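Amorpha-4,11-diene synthase (Artemisia annua, PDB 4GAX) probably turns farnesyl diphosphate into a cyclic sesquiterpene, releasing diphosphate in a metal-dependent reaction as class I terpene synthases do. Local coordinates at residues 332-337 and 352-357; 336-341 and 359-364; 380-383 and 388-391; 287-292 and 303-308. All blocks are in the same frame, centred on the assembly; numbering follows the deposited sequence.

How the contacts relate
Contacts 1 and 2 join the same two elements, helix 325-337 with the turn after it and helix 351-370, at centres about 7 Å apart. Contact 1 is buried and mixes aliphatic-on-aromatic packing with one tyrosine hydrogen bond, whereas contact 2 is partly buried and carried by an aromatic edge-to-face pair. Contact 3, at the surface, is ionic and lies within helix 374-399; a salt bridge from Arg389 to Glu336 ties it to the helix of contacts 1 and 2. Contact 4 is buried nearer the centre of the chain and relies on alanines, a leucine and a serine between helices 282-292 and 299-322; its Phe304 and Val308 pack on contact 2.

Contact 1: 332-337 and 352-357; sequences TEAIER and PIYKLF
Ile335 and Tyr354 mark the nearest CA atoms, 8.2 Å apart, where segments 332-337 and 352-357 run in nearly the same direction, their axes 11.9 Å from each other and inclined by 21°. The wide spacing is bridged by Tyr354 and Phe357 from one side and Ile335 from the other. Tyr354 points its ring at Ala334: CE1 lies 3.7 Å from Ala334 CB, and the hydroxyl OH donates a 2.6 Å hydrogen bond to Ala334 O, arriving well above the carbonyl plane. The same hydroxyl probably also accepts from Ser339 N, so that one buried group would join two backbone sites near the end of helix 325-337. A phenylalanine in place of Tyr354 could still pack on Ala334 but would probably leave Ala334 O and Ser339 N without this shared mate. With CG1 beside its backbone N (chi1 -69°), Ile335 extends CD1 over one face of the Phe357 ring, 3.9 Å from the ring centroid, a CH-pi contact offset toward the rim. Ile335 CD1 also touches Tyr354 CE1 at 4.0 Å. Behind this layer, Phe357 rests on Leu311 and Ile315 of helix 299-322 and on Val384 of helix 374-399, whose Val388 meets Ile335.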
# COMPACT_ATOMS: atom_id res chain seq x y z
N THR A 332 27.44 8.52 9.66
CA THR A 332 26.69 9.57 8.97
C THR A 332 27.56 10.33 7.95
O THR A 332 27.09 10.64 6.86
CB THR A 332 26.09 10.58 9.96
OG1 THR A 332 25.21 9.89 10.86
CG2 THR A 332 25.33 11.67 9.21
N GLU A 333 28.80 10.64 8.32
CA GLU A 333 29.69 11.34 7.38
C GLU A 333 30.07 10.43 6.22
O GLU A 333 30.17 10.87 5.08
CB GLU A 333 30.93 11.89 8.09
CG GLU A 333 31.93 12.57 7.16
CD GLU A 333 31.30 13.65 6.28
OE1 GLU A 333 30.50 14.46 6.81
OE2 GLU A 333 31.59 13.68 5.07
N ALA A 334 30.27 9.15 6.53
CA ALA A 334 30.53 8.16 5.49
C ALA A 334 29.36 8.08 4.50
O ALA A 334 29.56 7.90 3.29
CB ALA A 334 30.79 6.80 6.11
N ILE A 335 28.14 8.22 5.01
CA ILE A 335 26.98 8.20 4.12
C ILE A 335 26.97 9.48 3.27
O ILE A 335 26.70 9.43 2.07
CB ILE A 335 25.66 7.99 4.88
CG1 ILE A 335 25.59 6.57 5.43
CG2 ILE A 335 24.44 8.22 3.96
CD1 ILE A 335 25.38 5.49 4.34
N GLU A 336 27.29 10.62 3.90
CA GLU A 336 27.42 11.89 3.18
C GLU A 336 28.47 11.79 2.09
O GLU A 336 28.30 12.34 1.00
CB GLU A 336 27.78 13.04 4.13
CG GLU A 336 26.71 13.41 5.15
CD GLU A 336 25.48 14.06 4.53
OE1 GLU A 336 25.43 14.28 3.30
OE2 GLU A 336 24.53 14.37 5.30
N ARG A 337 29.56 11.09 2.39
CA ARG A 337 30.67 10.93 1.45
C ARG A 337 30.28 10.04 0.28
O ARG A 337 30.68 10.29 -0.85
CB ARG A 337 31.90 10.37 2.17
CG ARG A 337 33.21 11.02 1.76
CD ARG A 337 34.29 10.78 2.80
NE ARG A 337 34.42 11.89 3.74
CZ ARG A 337 35.31 12.87 3.60
NH1 ARG A 337 36.14 12.87 2.57
NH2 ARG A 337 35.36 13.85 4.50
N PRO A 352 30.58 -4.18 6.85
CA PRO A 352 29.78 -4.99 5.92
C PRO A 352 28.53 -4.28 5.42
O PRO A 352 28.11 -4.47 4.28
CB PRO A 352 29.36 -6.21 6.76
CG PRO A 352 30.43 -6.29 7.85
CD PRO A 352 30.78 -4.85 8.15
N ILE A 353 27.93 -3.47 6.27
CA ILE A 353 26.66 -2.83 5.92
C ILE A 353 26.94 -1.67 4.96
O ILE A 353 26.16 -1.41 4.05
CB ILE A 353 25.92 -2.32 7.19
CG1 ILE A 353 25.66 -3.48 8.17
CG2 ILE A 353 24.59 -1.65 6.80
CD1 ILE A 353 26.88 -3.94 9.00
N TYR A 354 28.07 -0.99 5.16
CA TYR A 354 28.43 0.09 4.26
C TYR A 354 28.69 -0.49 2.88
O TYR A 354 28.27 0.08 1.87
CB TYR A 354 29.66 0.86 4.75
CG TYR A 354 29.85 2.18 4.03
CD1 TYR A 354 29.06 3.29 4.34
CD2 TYR A 354 30.82 2.32 3.04
CE1 TYR A 354 29.23 4.50 3.68
CE2 TYR A 354 31.00 3.53 2.38
CZ TYR A 354 30.20 4.61 2.70
OH TYR A 354 30.37 5.81 2.04
N LYS A 355 29.36 -1.63 2.84
CA LYS A 355 29.64 -2.35 1.59
C LYS A 355 28.38 -2.81 0.87
O LYS A 355 28.23 -2.61 -0.35
CB LYS A 355 30.53 -3.56 1.88
CG LYS A 355 30.84 -4.43 0.67
CD LYS A 355 31.65 -3.68 -0.39
CE LYS A 355 32.07 -4.63 -1.53
NZ LYS A 355 32.21 -3.91 -2.83
N LEU A 356 27.46 -3.44 1.61
CA LEU A 356 26.19 -3.87 1.01
C LEU A 356 25.43 -2.68 0.46
O LEU A 356 24.88 -2.72 -0.64
CB LEU A 356 25.32 -4.60 2.03
CG LEU A 356 24.04 -5.25 1.47
CD1 LEU A 356 24.39 -6.50 0.67
CD2 LEU A 356 23.06 -5.58 2.60
N PHE A 357 25.39 -1.61 1.26
CA PHE A 357 24.71 -0.37 0.87
C PHE A 357 25.33 0.23 -0.40
O PHE A 357 24.63 0.54 -1.35
CB PHE A 357 24.82 0.62 2.04
CG PHE A 357 24.23 1.97 1.78
CD1 PHE A 357 22.95 2.28 2.18
CD2 PHE A 357 24.99 2.97 1.17
CE1 PHE A 357 22.42 3.55 1.97
CE2 PHE A 357 24.46 4.23 0.95
CZ PHE A 357 23.18 4.51 1.34

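Contact 2: 336-341 and 359-364; sequences ERWSIT and DTYTEM
Aromatic contact dominates where Trp338 meets Tyr361. The two rings form an edge-to-face pair, the six-membered ring of Trp338 and the Tyr361 ring having centroids 5.2 Å apart and planes at 68°. Trp338 CH2 stands over one face of the tyrosine. Holding CG anti to the backbone N (chi1 -157°), the tryptophan swings its benzo edge across to helix 351-370, although its own backbone has already left the helix with a positive phi. Apolar contact adds to the stack at the root of the tyrosine, where Trp338 CZ2 lies 3.6 Å from Tyr361 CG and equally near CB. With an alanine at Tyr361, the edge of Trp338 would probably lose the face it meets, and a gap would open between the turn and the helix. No hydrogen bond crosses the contact; within the turn Ser339 OG and Thr341 OG1 share one of 3.1 Å. Both rings also meet Phe357, Trp338 edge-to-face, while the indole has a cation-pi partner in Lys381 of helix 374-399 and Val308 of helix 299-322 lies against Tyr361. The result is a small aromatic cluster fastening a helix exit to its neighbour in the all-helical class I terpene synthase fold.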
# COMPACT_ATOMS: atom_id res chain seq x y z
N GLU A 336 27.29 10.62 3.90
CA GLU A 336 27.42 11.89 3.18
C GLU A 336 28.47 11.79 2.09
O GLU A 336 28.30 12.34 1.00
CB GLU A 336 27.78 13.04 4.13
CG GLU A 336 26.71 13.41 5.15
CD GLU A 336 25.48 14.06 4.53
OE1 GLU A 336 25.43 14.28 3.30
OE2 GLU A 336 24.53 14.37 5.30
N ARG A 337 29.56 11.09 2.39
CA ARG A 337 30.67 10.93 1.45
C ARG A 337 30.28 10.04 0.28
O ARG A 337 30.68 10.29 -0.85
CB ARG A 337 31.90 10.37 2.17
CG ARG A 337 33.21 11.02 1.76
CD ARG A 337 34.29 10.78 2.80
NE ARG A 337 34.42 11.89 3.74
CZ ARG A 337 35.31 12.87 3.60
NH1 ARG A 337 36.14 12.87 2.57
NH2 ARG A 337 35.36 13.85 4.50
N TRP A 338 29.49 8.99 0.56
CA TRP A 338 28.94 8.13 -0.48
C TRP A 338 30.04 7.64 -1.42
O TRP A 338 30.04 7.95 -2.61
CB TRP A 338 27.87 8.87 -1.28
CG TRP A 338 26.88 7.98 -1.99
CD1 TRP A 338 27.07 7.30 -3.15
CD2 TRP A 338 25.52 7.71 -1.58
NE1 TRP A 338 25.93 6.61 -3.50
CE2 TRP A 338 24.96 6.84 -2.55
CE3 TRP A 338 24.74 8.10 -0.49
CZ2 TRP A 338 23.65 6.37 -2.46
CZ3 TRP A 338 23.42 7.63 -0.41
CH2 TRP A 338 22.89 6.78 -1.39
N SER A 339 30.98 6.88 -0.87
CA SER A 339 32.06 6.31 -1.66
C SER A 339 32.73 5.18 -0.91
O SER A 339 32.99 5.29 0.30
CB SER A 339 33.12 7.36 -2.01
OG SER A 339 34.26 6.73 -2.58
N ILE A 340 33.03 4.10 -1.62
CA ILE A 340 33.66 2.94 -1.01
C ILE A 340 35.06 3.26 -0.49
O ILE A 340 35.59 2.56 0.38
CB ILE A 340 33.69 1.74 -1.98
CG1 ILE A 340 33.79 0.44 -1.19
CG2 ILE A 340 34.81 1.88 -3.01
CD1 ILE A 340 32.67 0.26 -0.18
N THR A 341 35.66 4.33 -1.01
CA THR A 341 37.02 4.69 -0.64
C THR A 341 37.14 5.11 0.82
O THR A 341 38.23 5.04 1.40
CB THR A 341 37.57 5.84 -1.50
OG1 THR A 341 36.97 7.08 -1.09
CG2 THR A 341 37.28 5.60 -2.98
N ASP A 359 27.32 -1.14 -2.68
CA ASP A 359 27.16 -2.06 -3.82
C ASP A 359 25.74 -2.00 -4.37
O ASP A 359 25.52 -2.10 -5.58
CB ASP A 359 27.42 -3.52 -3.40
CG ASP A 359 28.91 -3.84 -3.28
OD1 ASP A 359 29.76 -2.98 -3.59
OD2 ASP A 359 29.22 -4.99 -2.88
N THR A 360 24.77 -1.88 -3.47
CA THR A 360 23.38 -1.88 -3.90
C THR A 360 23.04 -0.59 -4.65
O THR A 360 22.45 -0.62 -5.75
CB THR A 360 22.44 -2.04 -2.68
OG1 THR A 360 22.71 -3.29 -2.02
CG2 THR A 360 21.00 -2.01 -3.11
N TYR A 361 23.43 0.55 -4.09
CA TYR A 361 23.16 1.81 -4.78
C TYR A 361 24.02 2.02 -6.02
O TYR A 361 23.56 2.59 -7.00
CB TYR A 361 23.29 3.01 -3.82
CG TYR A 361 22.02 3.22 -3.07
CD1 TYR A 361 20.95 3.89 -3.66
CD2 TYR A 361 21.85 2.71 -1.79
CE1 TYR A 361 19.76 4.07 -2.99
CE2 TYR A 361 20.65 2.89 -1.10
CZ TYR A 361 19.61 3.57 -1.70
OH TYR A 361 18.42 3.75 -1.03
N THR A 362 25.26 1.54 -5.98
CA THR A 362 26.13 1.68 -7.14
C THR A 362 25.60 0.89 -8.34
O THR A 362 25.69 1.35 -9.48
CB THR A 362 27.57 1.27 -6.82
OG1 THR A 362 28.10 2.18 -5.85
CG2 THR A 362 28.44 1.30 -8.08
N GLU A 363 25.05 -0.29 -8.09
CA GLU A 363 24.45 -1.06 -9.17
C GLU A 363 23.29 -0.27 -9.81
O GLU A 363 23.13 -0.26 -11.04
CB GLU A 363 23.99 -2.43 -8.69
CG GLU A 363 22.89 -3.01 -9.54
CD GLU A 363 22.73 -4.51 -9.39
OE1 GLU A 363 21.83 -5.07 -10.05
OE2 GLU A 363 23.50 -5.12 -8.61
N MET A 364 22.49 0.40 -8.99
CA MET A 364 21.35 1.17 -9.51
C MET A 364 21.82 2.45 -10.22
O MET A 364 21.25 2.86 -11.24
CB MET A 364 20.37 1.49 -8.38
CG MET A 364 19.19 2.37 -8.81
SD MET A 364 18.17 1.69 -10.15
CE MET A 364 17.43 0.29 -9.34

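Contact 3: 380-383 and 388-391; sequences GKEF and VRNL
Glu382 starts straight, with CG anti to the backbone N (chi1 177°), then bends at chi2 (67°), while Arg389 bends at chi3 (-117°); the two chains cross at about a right angle and their charged ends meet. The guanidinium presents its end, NH1 and NH2, to a single carboxylate oxygen. Arg389 NH1 bonds Glu382 OE2 at 2.8 Å and Arg389 NH2 bonds the same Glu382 OE2 at 3.0 Å. Both N-H groups are bent away from a straight line to the oxygen, as expected when two donors of one guanidinium converge on one atom. OE2 lies close to the guanidinium plane, but the two nitrogens reach it from the same face of the carboxylate, well above its plane. Glu382 OE1 remains 3.6 Å from Arg389 NH2, so this is not the side-by-side pairing in which each oxygen takes its own nitrogen. Arg389 has further acidic partners: NE forms a salt bridge with Glu336 of helix 325-337, and NH1 one with Asp386. Several carboxylates around one arginine would probably favour its positive charge. The pair is an i to i+7 salt bridge, spanning two turns along the surface of helix 374-399.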
# COMPACT_ATOMS: atom_id res chain seq x y z
N GLY A 380 17.44 11.04 -6.12
CA GLY A 380 17.15 9.97 -5.18
C GLY A 380 18.19 9.85 -4.07
O GLY A 380 17.86 9.71 -2.89
N LYS A 381 19.46 9.90 -4.46
CA LYS A 381 20.57 9.72 -3.52
C LYS A 381 20.49 10.67 -2.33
O LYS A 381 20.72 10.27 -1.18
CB LYS A 381 21.91 9.90 -4.23
CG LYS A 381 23.12 9.88 -3.30
CD LYS A 381 24.42 9.79 -4.09
CE LYS A 381 24.72 11.09 -4.81
NZ LYS A 381 25.98 11.00 -5.61
N GLU A 382 20.15 11.93 -2.60
CA GLU A 382 20.08 12.94 -1.55
C GLU A 382 19.01 12.59 -0.51
O GLU A 382 19.17 12.87 0.67
CB GLU A 382 19.81 14.32 -2.17
CG GLU A 382 19.64 15.46 -1.18
CD GLU A 382 20.92 15.79 -0.43
OE1 GLU A 382 22.02 15.42 -0.90
OE2 GLU A 382 20.81 16.44 0.64
N PHE A 383 17.93 11.95 -0.95
CA PHE A 383 16.90 11.53 -0.01
C PHE A 383 17.41 10.43 0.91
O PHE A 383 16.99 10.31 2.06
CB PHE A 383 15.67 11.03 -0.76
CG PHE A 383 14.74 12.14 -1.21
CD1 PHE A 383 13.68 12.54 -0.40
CD2 PHE A 383 14.93 12.77 -2.42
CE1 PHE A 383 12.82 13.55 -0.80
CE2 PHE A 383 14.07 13.78 -2.83
CZ PHE A 383 13.02 14.17 -2.02
N VAL A 388 19.49 9.30 6.63
CA VAL A 388 20.53 9.00 7.62
C VAL A 388 20.85 10.23 8.46
O VAL A 388 21.03 10.14 9.68
CB VAL A 388 21.80 8.47 6.95
CG1 VAL A 388 22.79 7.98 7.98
CG2 VAL A 388 21.43 7.34 5.98
N ARG A 389 20.92 11.38 7.80
CA ARG A 389 21.14 12.68 8.44
C ARG A 389 20.19 12.86 9.60
O ARG A 389 20.60 13.21 10.71
CB ARG A 389 20.82 13.78 7.44
CG ARG A 389 21.95 14.72 7.15
CD ARG A 389 21.53 15.61 6.02
NE ARG A 389 22.37 15.43 4.84
CZ ARG A 389 21.94 15.53 3.59
NH1 ARG A 389 20.65 15.82 3.36
NH2 ARG A 389 22.79 15.36 2.58
N ASN A 390 18.91 12.64 9.34
CA ASN A 390 17.90 12.90 10.37
C ASN A 390 17.90 11.83 11.46
O ASN A 390 17.50 12.10 12.59
CB ASN A 390 16.52 13.12 9.75
CG ASN A 390 16.41 14.49 9.08
OD1 ASN A 390 16.09 15.49 9.73
ND2 ASN A 390 16.69 14.53 7.78
N LEU A 391 18.34 10.62 11.12
CA LEU A 391 18.62 9.63 12.15
C LEU A 391 19.71 10.17 13.08
O LEU A 391 19.67 9.96 14.29
CB LEU A 391 19.02 8.27 11.56
CG LEU A 391 17.91 7.41 10.95
CD1 LEU A 391 18.47 6.14 10.35
CD2 LEU A 391 16.84 7.07 11.99

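Contact 4: 287-292 and 303-308; sequences FWALAS and IFLAKV
Leu305 and Ala306 carry the contact of segment 303-308 with Ala289 and Ser292. The segment begins with Ile303, which points away from helix 282-292 and whose side chain touches Gln261 of helix 238-269. Phe304 also leads away, to Thr360 and Met364 of helix 351-370, and one face of its ring is covered by Val308 CG2. Leu305 then turns back to helix 282-292. Its CG is anti to the backbone N, which sends the branched end across to the other backbone: CD2 lies 3.7 Å from Ala289 CA and 3.3 Å from Ser292 OG, while CG is 3.9 Å from Ala289 CB. The serine hydroxyl meets this methyl group with its polar need already met. At chi1 62° OG folds back over its own helix and donates a 2.7 Å hydrogen bond to Ala289 O, in the carbonyl plane with a C=O...donor angle of 152°; Ser292 N bonds the same oxygen. The segments belong to neighbouring helices of the class I terpene synthase bundle, and helix 299-322 bears the aspartate-rich DDIYD sequence that in this family binds magnesium. Their N-to-C directions differ by 137°, and their axes come within 8.3 Å. The small residues are consistent with so close an approach: Ala306 CA is 5.1 Å from Ala289 CA, and Ala289 CB presses on Ala306 N at 3.6 Å, with the two methyl groups also touching. Beyond Ala306, Lys307 turns to Trp265 in a cation-pi contact, and Val308 lies against Tyr361 of helix 351-370 and Thr425 of helix 419-429.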
# COMPACT_ATOMS: atom_id res chain seq x y z
N PHE A 287 7.50 -8.29 1.19
CA PHE A 287 6.04 -8.15 1.31
C PHE A 287 5.66 -6.68 1.31
O PHE A 287 4.68 -6.27 0.69
CB PHE A 287 5.51 -8.86 2.57
CG PHE A 287 4.01 -9.04 2.58
CD1 PHE A 287 3.40 -9.93 1.70
CD2 PHE A 287 3.22 -8.31 3.46
CE1 PHE A 287 2.01 -10.09 1.70
CE2 PHE A 287 1.83 -8.47 3.46
CZ PHE A 287 1.23 -9.36 2.58
N TRP A 288 6.47 -5.88 1.99
CA TRP A 288 6.27 -4.44 2.00
C TRP A 288 6.48 -3.86 0.59
O TRP A 288 5.67 -3.04 0.11
CB TRP A 288 7.26 -3.85 3.01
CG TRP A 288 7.05 -2.44 3.41
CD1 TRP A 288 6.35 -1.48 2.75
CD2 TRP A 288 7.56 -1.83 4.60
NE1 TRP A 288 6.40 -0.29 3.45
CE2 TRP A 288 7.14 -0.49 4.60
CE3 TRP A 288 8.34 -2.29 5.67
CZ2 TRP A 288 7.46 0.40 5.63
CZ3 TRP A 288 8.66 -1.40 6.70
CH2 TRP A 288 8.22 -0.07 6.66
N ALA A 289 7.55 -4.28 -0.08
CA ALA A 289 7.80 -3.80 -1.45
C ALA A 289 6.65 -4.24 -2.36
O ALA A 289 6.21 -3.49 -3.26
CB ALA A 289 9.12 -4.34 -1.98
N LEU A 290 6.15 -5.45 -2.11
CA LEU A 290 5.07 -6.03 -2.92
C LEU A 290 3.80 -5.20 -2.82
O LEU A 290 2.97 -5.21 -3.73
CB LEU A 290 4.80 -7.46 -2.45
CG LEU A 290 3.74 -8.24 -3.22
CD1 LEU A 290 4.03 -8.24 -4.74
CD2 LEU A 290 3.64 -9.67 -2.69
N ALA A 291 3.66 -4.45 -1.73
CA ALA A 291 2.50 -3.58 -1.55
C ALA A 291 2.50 -2.35 -2.44
O ALA A 291 1.44 -1.89 -2.88
CB ALA A 291 2.37 -3.17 -0.08
N SER A 292 3.69 -1.82 -2.72
CA SER A 292 3.78 -0.57 -3.50
C SER A 292 3.09 -0.74 -4.85
O SER A 292 2.16 0.00 -5.17
CB SER A 292 5.23 -0.12 -3.69
OG SER A 292 5.98 -1.09 -4.42
N ILE A 303 11.99 -5.37 -6.62
CA ILE A 303 13.22 -6.01 -6.13
C ILE A 303 14.14 -4.96 -5.52
O ILE A 303 14.69 -5.16 -4.44
CB ILE A 303 13.93 -6.80 -7.25
CG1 ILE A 303 13.12 -8.06 -7.56
CG2 ILE A 303 15.36 -7.17 -6.83
CD1 ILE A 303 13.58 -8.81 -8.82
N PHE A 304 14.28 -3.82 -6.19
CA PHE A 304 15.16 -2.76 -5.68
C PHE A 304 14.60 -2.20 -4.36
O PHE A 304 15.34 -1.95 -3.41
CB PHE A 304 15.30 -1.62 -6.70
CG PHE A 304 16.24 -0.55 -6.25
CD1 PHE A 304 17.57 -0.85 -6.00
CD2 PHE A 304 15.78 0.74 -6.01
CE1 PHE A 304 18.46 0.13 -5.54
CE2 PHE A 304 16.66 1.74 -5.56
CZ PHE A 304 18.01 1.43 -5.33
N LEU A 305 13.29 -1.99 -4.32
CA LEU A 305 12.65 -1.43 -3.14
C LEU A 305 12.82 -2.37 -1.96
O LEU A 305 13.10 -1.93 -0.84
CB LEU A 305 11.17 -1.15 -3.42
CG LEU A 305 10.28 -0.66 -2.26
CD1 LEU A 305 10.77 0.66 -1.68
CD2 LEU A 305 8.81 -0.49 -2.77
N ALA A 306 12.68 -3.66 -2.21
CA ALA A 306 12.87 -4.64 -1.15
C ALA A 306 14.29 -4.55 -0.59
O ALA A 306 14.48 -4.60 0.63
CB ALA A 306 12.59 -6.05 -1.67
N LYS A 307 15.29 -4.42 -1.47
CA LYS A 307 16.67 -4.27 -1.01
C LYS A 307 16.85 -3.01 -0.17
O LYS A 307 17.51 -3.05 0.87
CB LYS A 307 17.63 -4.23 -2.20
CG LYS A 307 17.64 -5.56 -2.98
CD LYS A 307 18.52 -5.45 -4.24
CE LYS A 307 18.63 -6.81 -4.96
NZ LYS A 307 19.50 -6.70 -6.18
N VAL A 308 16.27 -1.90 -0.61
CA VAL A 308 16.39 -0.66 0.13
C VAL A 308 15.71 -0.78 1.50
O VAL A 308 16.25 -0.31 2.50
CB VAL A 308 15.81 0.54 -0.66
CG1 VAL A 308 15.77 1.79 0.19
CG2 VAL A 308 16.67 0.80 -1.91